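Local coordinates for haloacid dehalogenase (Pseudomonas aeruginosa, PDB 3UMC), which probably hydrolyses the carbon-halogen bond of L-2-haloacids, as expected of a dehalogenase of the haloacid dehalogenase superfamily, at residues Arg23-Asp28 and Tyr136-Leu141; Met129-Ala134 and Asp245-Leu250. One frame throughout, in Å; residues are numbered along the deposited sequence.

Contact 1. Residues Arg23-Asp28 and Tyr136-Leu141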
ATOM      1  N   ARG A  23       5.987   6.203 -14.791  1.00 27.57           N
ATOM      2  CA  ARG A  23       6.120   6.693 -13.421  1.00 24.65           C
ATOM      3  C   ARG A  23       6.082   5.653 -12.309  1.00 21.68           C
ATOM      4  O   ARG A  23       6.489   5.946 -11.168  1.00 19.28           O
ATOM      5  CB  ARG A  23       5.030   7.708 -13.158  1.00 25.02           C
ATOM      6  CG  ARG A  23       5.304   9.045 -13.973  1.00 33.21           C
ATOM      7  CD  ARG A  23       4.120  10.043 -14.018  1.00 37.33           C
ATOM      8  NE  ARG A  23       4.096  10.766 -15.281  1.00 43.28           N
ATOM      9  CZ  ARG A  23       4.933  11.756 -15.635  1.00 47.22           C
ATOM     10  NH1 ARG A  23       5.919  12.194 -14.818  1.00 49.40           N
ATOM     11  NH2 ARG A  23       4.778  12.322 -16.832  1.00 46.13           N
ATOM     12  N   ALA A  24       5.562   4.464 -12.623  1.00 18.01           N
ATOM     13  CA  ALA A  24       5.388   3.430 -11.629  1.00 16.16           C
ATOM     14  C   ALA A  24       5.767   2.081 -12.220  1.00 14.14           C
ATOM     15  O   ALA A  24       5.535   1.814 -13.390  1.00 14.30           O
ATOM     16  CB  ALA A  24       3.937   3.405 -11.146  1.00 16.21           C
ATOM     17  N   ILE A  25       6.340   1.219 -11.397  1.00 13.21           N
ATOM     18  CA  ILE A  25       6.639  -0.117 -11.781  1.00 12.67           C
ATOM     19  C   ILE A  25       5.892  -0.982 -10.819  1.00 13.29           C
ATOM     20  O   ILE A  25       6.075  -0.930  -9.576  1.00 13.58           O
ATOM     21  CB  ILE A  25       8.147  -0.458 -11.684  1.00 12.78           C
ATOM     22  CG1 ILE A  25       8.986   0.507 -12.473  1.00 13.09           C
ATOM     23  CG2 ILE A  25       8.427  -1.815 -12.253  1.00 13.82           C
ATOM     24  CD1 ILE A  25      10.465   0.295 -12.320  1.00 12.94           C
ATOM     25  N   LEU A  26       5.065  -1.828 -11.399  1.00 14.06           N
ATOM     26  CA  LEU A  26       4.389  -2.870 -10.664  1.00 12.36           C
ATOM     27  C   LEU A  26       5.254  -4.124 -10.791  1.00 12.75           C
ATOM     28  O   LEU A  26       5.793  -4.434 -11.836  1.00 11.57           O
ATOM     29  CB  LEU A  26       3.043  -3.159 -11.338  1.00 12.65           C
ATOM     30  CG  LEU A  26       1.994  -2.055 -11.475  1.00 13.08           C
ATOM     31  CD1 LEU A  26       0.793  -2.556 -12.383  1.00  8.58           C
ATOM     32  CD2 LEU A  26       1.512  -1.688 -10.145  1.00 12.73           C
ATOM     33  N   PHE A  27       5.297  -4.888  -9.738  1.00 12.02           N
ATOM     34  CA  PHE A  27       6.028  -6.097  -9.738  1.00 11.36           C
ATOM     35  C   PHE A  27       5.184  -7.274  -9.321  1.00 10.24           C
ATOM     36  O   PHE A  27       4.586  -7.258  -8.298  1.00  9.49           O
ATOM     37  CB  PHE A  27       7.140  -6.020  -8.661  1.00 11.64           C
ATOM     38  CG  PHE A  27       8.224  -5.094  -8.973  1.00 11.66           C
ATOM     39  CD1 PHE A  27       9.375  -5.546  -9.568  1.00 11.29           C
ATOM     40  CD2 PHE A  27       8.125  -3.766  -8.628  1.00 15.97           C
ATOM     41  CE1 PHE A  27      10.386  -4.733  -9.808  1.00 11.99           C
ATOM     42  CE2 PHE A  27       9.183  -2.907  -8.892  1.00 15.46           C
ATOM     43  CZ  PHE A  27      10.288  -3.382  -9.457  1.00 16.60           C
ATOM     44  N   ASP A  28       5.289  -8.351 -10.070  1.00 10.92           N
ATOM     45  CA  ASP A  28       4.984  -9.681  -9.568  1.00 11.52           C
ATOM     46  C   ASP A  28       5.962 -10.051  -8.436  1.00 12.61           C
ATOM     47  O   ASP A  28       7.071  -9.556  -8.440  1.00 11.53           O
ATOM     48  CB  ASP A  28       5.082 -10.672 -10.748  1.00 11.72           C
ATOM     49  CG  ASP A  28       4.849 -12.105 -10.311  1.00 14.63           C
ATOM     50  OD1 ASP A  28       3.752 -12.386  -9.831  1.00 20.45           O
ATOM     51  OD2 ASP A  28       5.803 -12.925 -10.391  1.00 22.26           O
ATOM     52  N   TYR A 136      10.941   5.914  -9.520  1.00 19.24           N
ATOM     53  CA  TYR A 136       9.652   5.256  -9.823  1.00 17.50           C
ATOM     54  C   TYR A 136       8.990   4.834  -8.578  1.00 16.22           C
ATOM     55  O   TYR A 136       9.658   4.505  -7.574  1.00 17.71           O
ATOM     56  CB  TYR A 136       9.832   4.001 -10.684  1.00 17.69           C
ATOM     57  CG  TYR A 136      10.638   4.224 -11.921  1.00 17.14           C
ATOM     58  CD1 TYR A 136      10.079   4.843 -13.026  1.00 21.34           C
ATOM     59  CD2 TYR A 136      11.985   3.868 -11.967  1.00 22.08           C
ATOM     60  CE1 TYR A 136      10.827   5.094 -14.162  1.00 20.40           C
ATOM     61  CE2 TYR A 136      12.744   4.100 -13.092  1.00 21.85           C
ATOM     62  CZ  TYR A 136      12.156   4.745 -14.169  1.00 22.40           C
ATOM     63  OH  TYR A 136      12.884   4.992 -15.274  1.00 24.15           O
ATOM     64  N   TRP A 137       7.674   4.919  -8.576  1.00 14.94           N
ATOM     65  CA  TRP A 137       6.917   4.311  -7.538  1.00 15.36           C
ATOM     66  C   TRP A 137       7.042   2.812  -7.743  1.00 13.46           C
ATOM     67  O   TRP A 137       6.948   2.306  -8.869  1.00 14.02           O
ATOM     68  CB  TRP A 137       5.413   4.662  -7.647  1.00 15.48           C
ATOM     69  CG  TRP A 137       5.065   6.054  -7.262  1.00 20.40           C
ATOM     70  CD1 TRP A 137       5.826   6.925  -6.538  1.00 25.02           C
ATOM     71  CD2 TRP A 137       3.846   6.736  -7.552  1.00 21.17           C
ATOM     72  NE1 TRP A 137       5.143   8.107  -6.365  1.00 27.01           N
ATOM     73  CE2 TRP A 137       3.932   8.014  -6.988  1.00 24.32           C
ATOM     74  CE3 TRP A 137       2.671   6.371  -8.191  1.00 23.21           C
ATOM     75  CZ2 TRP A 137       2.901   8.944  -7.084  1.00 24.35           C
ATOM     76  CZ3 TRP A 137       1.661   7.312  -8.319  1.00 24.03           C
ATOM     77  CH2 TRP A 137       1.783   8.569  -7.754  1.00 25.27           C
ATOM     78  N   LEU A 138       7.138   2.106  -6.663  1.00 12.06           N
ATOM     79  CA  LEU A 138       7.200   0.635  -6.709  1.00 11.96           C
ATOM     80  C   LEU A 138       5.999   0.062  -6.028  1.00 11.49           C
ATOM     81  O   LEU A 138       5.706   0.391  -4.863  1.00 11.05           O
ATOM     82  CB  LEU A 138       8.470   0.091  -6.016  1.00 11.63           C
ATOM     83  CG  LEU A 138       9.821   0.724  -6.342  1.00 12.24           C
ATOM     84  CD1 LEU A 138      10.995  -0.010  -5.626  1.00 14.90           C
ATOM     85  CD2 LEU A 138      10.043   0.841  -7.889  1.00 12.53           C
ATOM     86  N   ALA A 139       5.303  -0.837  -6.722  1.00 12.00           N
ATOM     87  CA  ALA A 139       4.148  -1.501  -6.095  1.00 11.18           C
ATOM     88  C   ALA A 139       4.083  -2.980  -6.417  1.00 11.41           C
ATOM     89  O   ALA A 139       4.418  -3.397  -7.500  1.00 11.24           O
ATOM     90  CB  ALA A 139       2.842  -0.761  -6.521  1.00 12.49           C
ATOM     91  N   ALA A 140       3.706  -3.776  -5.421  1.00 10.92           N
ATOM     92  CA  ALA A 140       3.492  -5.166  -5.557  1.00 11.59           C
ATOM     93  C   ALA A 140       2.205  -5.372  -6.317  1.00 11.58           C
ATOM     94  O   ALA A 140       1.195  -4.750  -6.007  1.00 12.82           O
ATOM     95  CB  ALA A 140       3.383  -5.879  -4.114  1.00 10.04           C
ATOM     96  N   LEU A 141       2.220  -6.313  -7.249  1.00 12.21           N
ATOM     97  CA  LEU A 141       1.001  -6.771  -7.923  1.00 12.62           C
ATOM     98  C   LEU A 141       0.924  -8.261  -7.820  1.00 12.42           C
ATOM     99  O   LEU A 141       1.378  -8.954  -8.680  1.00 14.01           O
ATOM    100  CB  LEU A 141       0.995  -6.335  -9.388  1.00 13.24           C
ATOM    101  CG  LEU A 141      -0.345  -6.394 -10.132  1.00 10.97           C
ATOM    102  CD1 LEU A 141      -1.221  -5.129  -9.826  1.00 11.37           C
ATOM    103  CD2 LEU A 141      -0.013  -6.499 -11.613  1.00  9.94           C
TER
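Ile25 crosses Tyr136 at a slant, with CD1 3.9 Å from Tyr136 CD2 and CG1 against Tyr136 CB. The branch stands beside its own backbone N, CG1 turned from the carbonyl carbon (chi1 -55°), which carries it back toward the start of the partner strand. The other methyl, CG2, goes to Phe27, where it rests 3.5 Å above one ring face, near the rim. Leu138 meets the same phenyl differently: its CD2 comes to the ring edge, in plane, 4.0 Å from Phe27 CE2. Ile25, Phe27 and Leu138 thus share one face of the sheet. On the other, Leu26 divides its methyls, CD2 going to Ala139 CB and CD1 fitting against both methyls of Leu141 at 4.1 Å.

The backbones illustrate regular parallel pairing. Ile25 N reaches Trp137 O at 2.8 Å in a nearly straight bond (172° at the hydrogen), while Ile25 O receives Ala139 N; Phe27 repeats the scheme two residues on, bonded to Ala139 O and Leu141 N. The last of these bends most at its acceptor, the Leu141 donor lying 40° out of the Phe27 carbonyl plane.

These are adjacent inner strands of the Rossmann-like core of haloacid dehalogenases, and Asp28, at the C-terminal end of 24-27, occupies the position of the family's first-motif aspartate, probably the nucleophile. Lys173 bridges the segments there by a salt bridge to Asp28 OD1 and a hydrogen bond to Leu141 O, while Thr32 OG1 bonds Asp28 OD2. Strand 193-197 flanks 24-27 on its other side; helix 125-132 packs over Ile25, Phe27 and Leu138, and helix 176-186 over Ala24 and Leu141.

Contact 2. Residues Met129-Ala134 and Asp245-Leu250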
HETATM    1  N   MSE A 129      15.589  -2.957  -6.136  1.00 10.62           N
HETATM    2  CA  MSE A 129      14.390  -2.191  -5.761  1.00 12.95           C
HETATM    3  C   MSE A 129      14.810  -0.801  -5.203  1.00 14.19           C
HETATM    4  O   MSE A 129      14.197   0.229  -5.552  1.00 14.18           O
HETATM    5  CB  MSE A 129      13.523  -2.979  -4.797  1.00 11.74           C
HETATM    6  CG  MSE A 129      12.720  -4.105  -5.444  1.00 11.48           C
HETATM    7 SE   MSE A 129      11.658  -4.987  -4.140  1.00 23.41          SE
HETATM    8  CE  MSE A 129      10.147  -3.687  -4.042  1.00 20.64           C
ATOM      9  N   HIS A 130      15.870  -0.780  -4.371  1.00 15.45           N
ATOM     10  CA  HIS A 130      16.367   0.465  -3.804  1.00 15.47           C
ATOM     11  C   HIS A 130      16.881   1.336  -4.817  1.00 16.96           C
ATOM     12  O   HIS A 130      16.743   2.536  -4.664  1.00 19.82           O
ATOM     13  CB  HIS A 130      17.414   0.255  -2.700  1.00 17.24           C
ATOM     14  CG  HIS A 130      16.802  -0.090  -1.391  1.00 12.08           C
ATOM     15  ND1 HIS A 130      15.964   0.781  -0.737  1.00 13.98           N
ATOM     16  CD2 HIS A 130      16.798  -1.231  -0.683  1.00 14.99           C
ATOM     17  CE1 HIS A 130      15.534   0.204   0.374  1.00 15.61           C
ATOM     18  NE2 HIS A 130      16.013  -1.026   0.417  1.00 18.50           N
ATOM     19  N   ALA A 131      17.478   0.792  -5.890  1.00 16.33           N
ATOM     20  CA  ALA A 131      17.863   1.639  -6.997  1.00 15.98           C
ATOM     21  C   ALA A 131      16.647   2.257  -7.768  1.00 15.89           C
ATOM     22  O   ALA A 131      16.638   3.447  -8.123  1.00 17.48           O
ATOM     23  CB  ALA A 131      18.769   0.842  -7.999  1.00 14.44           C
ATOM     24  N   LEU A 132      15.700   1.416  -8.133  1.00 14.69           N
ATOM     25  CA  LEU A 132      14.559   1.835  -8.923  1.00 14.48           C
ATOM     26  C   LEU A 132      13.684   2.820  -8.176  1.00 16.08           C
ATOM     27  O   LEU A 132      13.025   3.636  -8.804  1.00 17.73           O
ATOM     28  CB  LEU A 132      13.725   0.619  -9.353  1.00 13.02           C
ATOM     29  CG  LEU A 132      14.416  -0.350 -10.287  1.00 12.30           C
ATOM     30  CD1 LEU A 132      13.820  -1.773 -10.228  1.00 13.17           C
ATOM     31  CD2 LEU A 132      14.444   0.221 -11.707  1.00  8.84           C
ATOM     32  N   LYS A 133      13.662   2.783  -6.847  1.00 19.49           N
ATOM     33  CA  LYS A 133      12.686   3.559  -6.097  1.00 21.23           C
ATOM     34  C   LYS A 133      12.932   5.091  -6.206  1.00 23.03           C
ATOM     35  O   LYS A 133      12.015   5.931  -5.940  1.00 21.88           O
ATOM     36  CB  LYS A 133      12.612   3.128  -4.631  1.00 21.85           C
ATOM     37  CG  LYS A 133      13.654   3.805  -3.794  1.00 24.62           C
ATOM     38  CD  LYS A 133      13.647   3.367  -2.328  1.00 26.78           C
ATOM     39  CE  LYS A 133      15.005   3.746  -1.605  1.00 26.92           C
ATOM     40  NZ  LYS A 133      14.985   3.314  -0.182  1.00 29.74           N
ATOM     41  N   ALA A 134      14.157   5.453  -6.580  1.00 23.12           N
ATOM     42  CA  ALA A 134      14.514   6.833  -6.683  1.00 23.85           C
ATOM     43  C   ALA A 134      13.728   7.465  -7.796  1.00 24.62           C
ATOM     44  O   ALA A 134      13.317   8.615  -7.703  1.00 26.29           O
ATOM     45  CB  ALA A 134      16.073   6.971  -6.958  1.00 25.03           C
ATOM     46  N   ASP A 245      20.249  -4.403 -13.367  1.00 13.68           N
ATOM     47  CA  ASP A 245      20.334  -4.264 -14.817  1.00 14.14           C
ATOM     48  C   ASP A 245      19.082  -3.601 -15.429  1.00 14.12           C
ATOM     49  O   ASP A 245      19.195  -2.835 -16.364  1.00 14.40           O
ATOM     50  CB  ASP A 245      20.629  -5.610 -15.458  1.00 13.80           C
ATOM     51  CG  ASP A 245      20.826  -5.516 -16.971  1.00 18.39           C
ATOM     52  OD1 ASP A 245      21.758  -4.793 -17.401  1.00 19.81           O
ATOM     53  OD2 ASP A 245      20.019  -6.159 -17.732  1.00 20.56           O
ATOM     54  N   LEU A 246      17.907  -3.836 -14.848  1.00 15.71           N
ATOM     55  CA  LEU A 246      16.671  -3.106 -15.241  1.00 15.04           C
ATOM     56  C   LEU A 246      16.859  -1.627 -14.929  1.00 16.31           C
ATOM     57  O   LEU A 246      16.622  -0.775 -15.789  1.00 13.63           O
ATOM     58  CB  LEU A 246      15.417  -3.660 -14.540  1.00 14.95           C
ATOM     59  CG  LEU A 246      14.076  -2.959 -14.830  1.00 15.65           C
ATOM     60  CD1 LEU A 246      13.778  -2.992 -16.326  1.00 15.38           C
ATOM     61  CD2 LEU A 246      12.915  -3.545 -14.019  1.00 11.08           C
ATOM     62  N   HIS A 247      17.322  -1.322 -13.730  1.00 17.17           N
ATOM     63  CA  HIS A 247      17.679   0.046 -13.414  1.00 20.28           C
ATOM     64  C   HIS A 247      18.712   0.681 -14.389  1.00 21.57           C
ATOM     65  O   HIS A 247      18.483   1.784 -14.878  1.00 21.76           O
ATOM     66  CB  HIS A 247      18.123   0.226 -11.974  1.00 20.42           C
ATOM     67  CG  HIS A 247      18.503   1.633 -11.647  1.00 24.30           C
ATOM     68  ND1 HIS A 247      19.802   1.999 -11.354  1.00 30.71           N
ATOM     69  CD2 HIS A 247      17.763   2.767 -11.581  1.00 28.01           C
ATOM     70  CE1 HIS A 247      19.835   3.303 -11.107  1.00 32.71           C
ATOM     71  NE2 HIS A 247      18.610   3.786 -11.229  1.00 28.84           N
ATOM     72  N   ARG A 248      19.805  -0.015 -14.669  1.00 22.21           N
ATOM     73  CA  ARG A 248      20.782   0.466 -15.654  1.00 24.15           C
ATOM     74  C   ARG A 248      20.051   0.745 -16.953  1.00 23.35           C
ATOM     75  O   ARG A 248      20.182   1.828 -17.464  1.00 24.57           O
ATOM     76  CB  ARG A 248      21.905  -0.576 -15.899  1.00 24.51           C
ATOM     77  CG  ARG A 248      23.240   0.031 -16.346  1.00 28.73           C
ATOM     78  CD  ARG A 248      24.187  -0.955 -17.111  1.00 33.32           C
ATOM     79  NE  ARG A 248      23.541  -2.061 -17.872  1.00 37.76           N
ATOM     80  CZ  ARG A 248      22.928  -1.989 -19.065  1.00 37.68           C
ATOM     81  NH1 ARG A 248      22.763  -0.818 -19.685  1.00 40.68           N
ATOM     82  NH2 ARG A 248      22.418  -3.107 -19.618  1.00 35.63           N
ATOM     83  N   GLN A 249      19.274  -0.204 -17.487  1.00 22.60           N
ATOM     84  CA  GLN A 249      18.666   0.019 -18.806  1.00 22.81           C
ATOM     85  C   GLN A 249      17.662   1.175 -18.799  1.00 23.93           C
ATOM     86  O   GLN A 249      17.563   1.920 -19.754  1.00 23.47           O
ATOM     87  CB  GLN A 249      17.983  -1.220 -19.378  1.00 22.10           C
ATOM     88  CG  GLN A 249      18.926  -2.341 -19.746  1.00 21.96           C
ATOM     89  CD  GLN A 249      18.215  -3.484 -20.351  1.00 18.53           C
ATOM     90  OE1 GLN A 249      17.507  -3.317 -21.347  1.00 26.78           O
ATOM     91  NE2 GLN A 249      18.402  -4.678 -19.798  1.00 15.97           N
ATOM     92  N   LEU A 250      16.917   1.303 -17.721  1.00 25.29           N
ATOM     93  CA  LEU A 250      16.000   2.402 -17.558  1.00 26.69           C
ATOM     94  C   LEU A 250      16.651   3.776 -17.464  1.00 28.93           C
ATOM     95  O   LEU A 250      16.101   4.712 -17.985  1.00 29.55           O
ATOM     96  CB  LEU A 250      15.113   2.184 -16.318  1.00 25.42           C
ATOM     97  CG  LEU A 250      13.873   1.290 -16.555  1.00 22.19           C
ATOM     98  CD1 LEU A 250      13.173   1.040 -15.210  1.00 17.71           C
ATOM     99  CD2 LEU A 250      12.808   1.885 -17.578  1.00 19.33           C
TER
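Asp245 OD2 is held by two donors, Gln249 NE2 one helical turn on, at 3.0 Å, and the backbone N of Ser241, while His247, from the same helix, reaches across to Ala131. This is helix-to-helix packing on one side of the Rossmann-like alpha/beta sandwich, where helix 243-251 lies beside helix 125-132 above the parallel sheet. The Gln249 amide comes from above the carboxylate plane, 47° out of it, and also donates to Ile239 O. Arg248 takes the other oxygen: its NH2 forms a salt bridge with Asp245 OD1 on the syn side at 2.9 Å, supplemented by a weak bond from NE. The charged cluster ties its own helix together and to the end of strand 238-240, without entering the interface.

Between the helices the chemistry is apolar. Ala131 CB sits over one face of the His247 imidazole, 3.9 Å from its centroid and 20° off the normal, a CH-pi contact displaced toward CG and ND1. With CG anti to the backbone N (chi1 180°), His247 extends its ring to this alanine, and its NE2-CD2 side passes the Ala131 carbonyl O at a distance too long for a hydrogen bond. Leu132 slides past His247 in the opposite direction, its CD2 near the ring plane at the edge and 3.7 Å from His247 CB. Leu132 also packs on Ile25 and Phe27 in the sheet, so it wedges between helix 243-251 and strand 24-27.

Leu246 and Leu250 close the junction on the side facing strand 238-240. Leu132 parts its two methyls between them, CD1 going to Leu246 CD2 and CD2 approaching Leu250 CD1 to 3.8 Å.

In the fold
The two contacts show a sheet and one of its helical layers meeting. Contact 1 belongs to the buried centre of the parallel sheet and is held by regular backbone bonds with apolar packing on both faces. Contact 2 lies farther out, its centre about 19 Å from the chain centre against 13 Å, and joins helices mainly through side chains, without hydrogen bonds between them, with polar residues toward its outer side. They share a boundary: Leu138 CD1 packs against Met129 O and Lys133 CB, Phe27 CZ meets Leu132 CD1 at 4.0 Å, and the Tyr136 hydroxyl rests on Leu250. Helix 125-132 is followed, after a short connection, by strand 137-140, so neighbouring pieces of chain serve both.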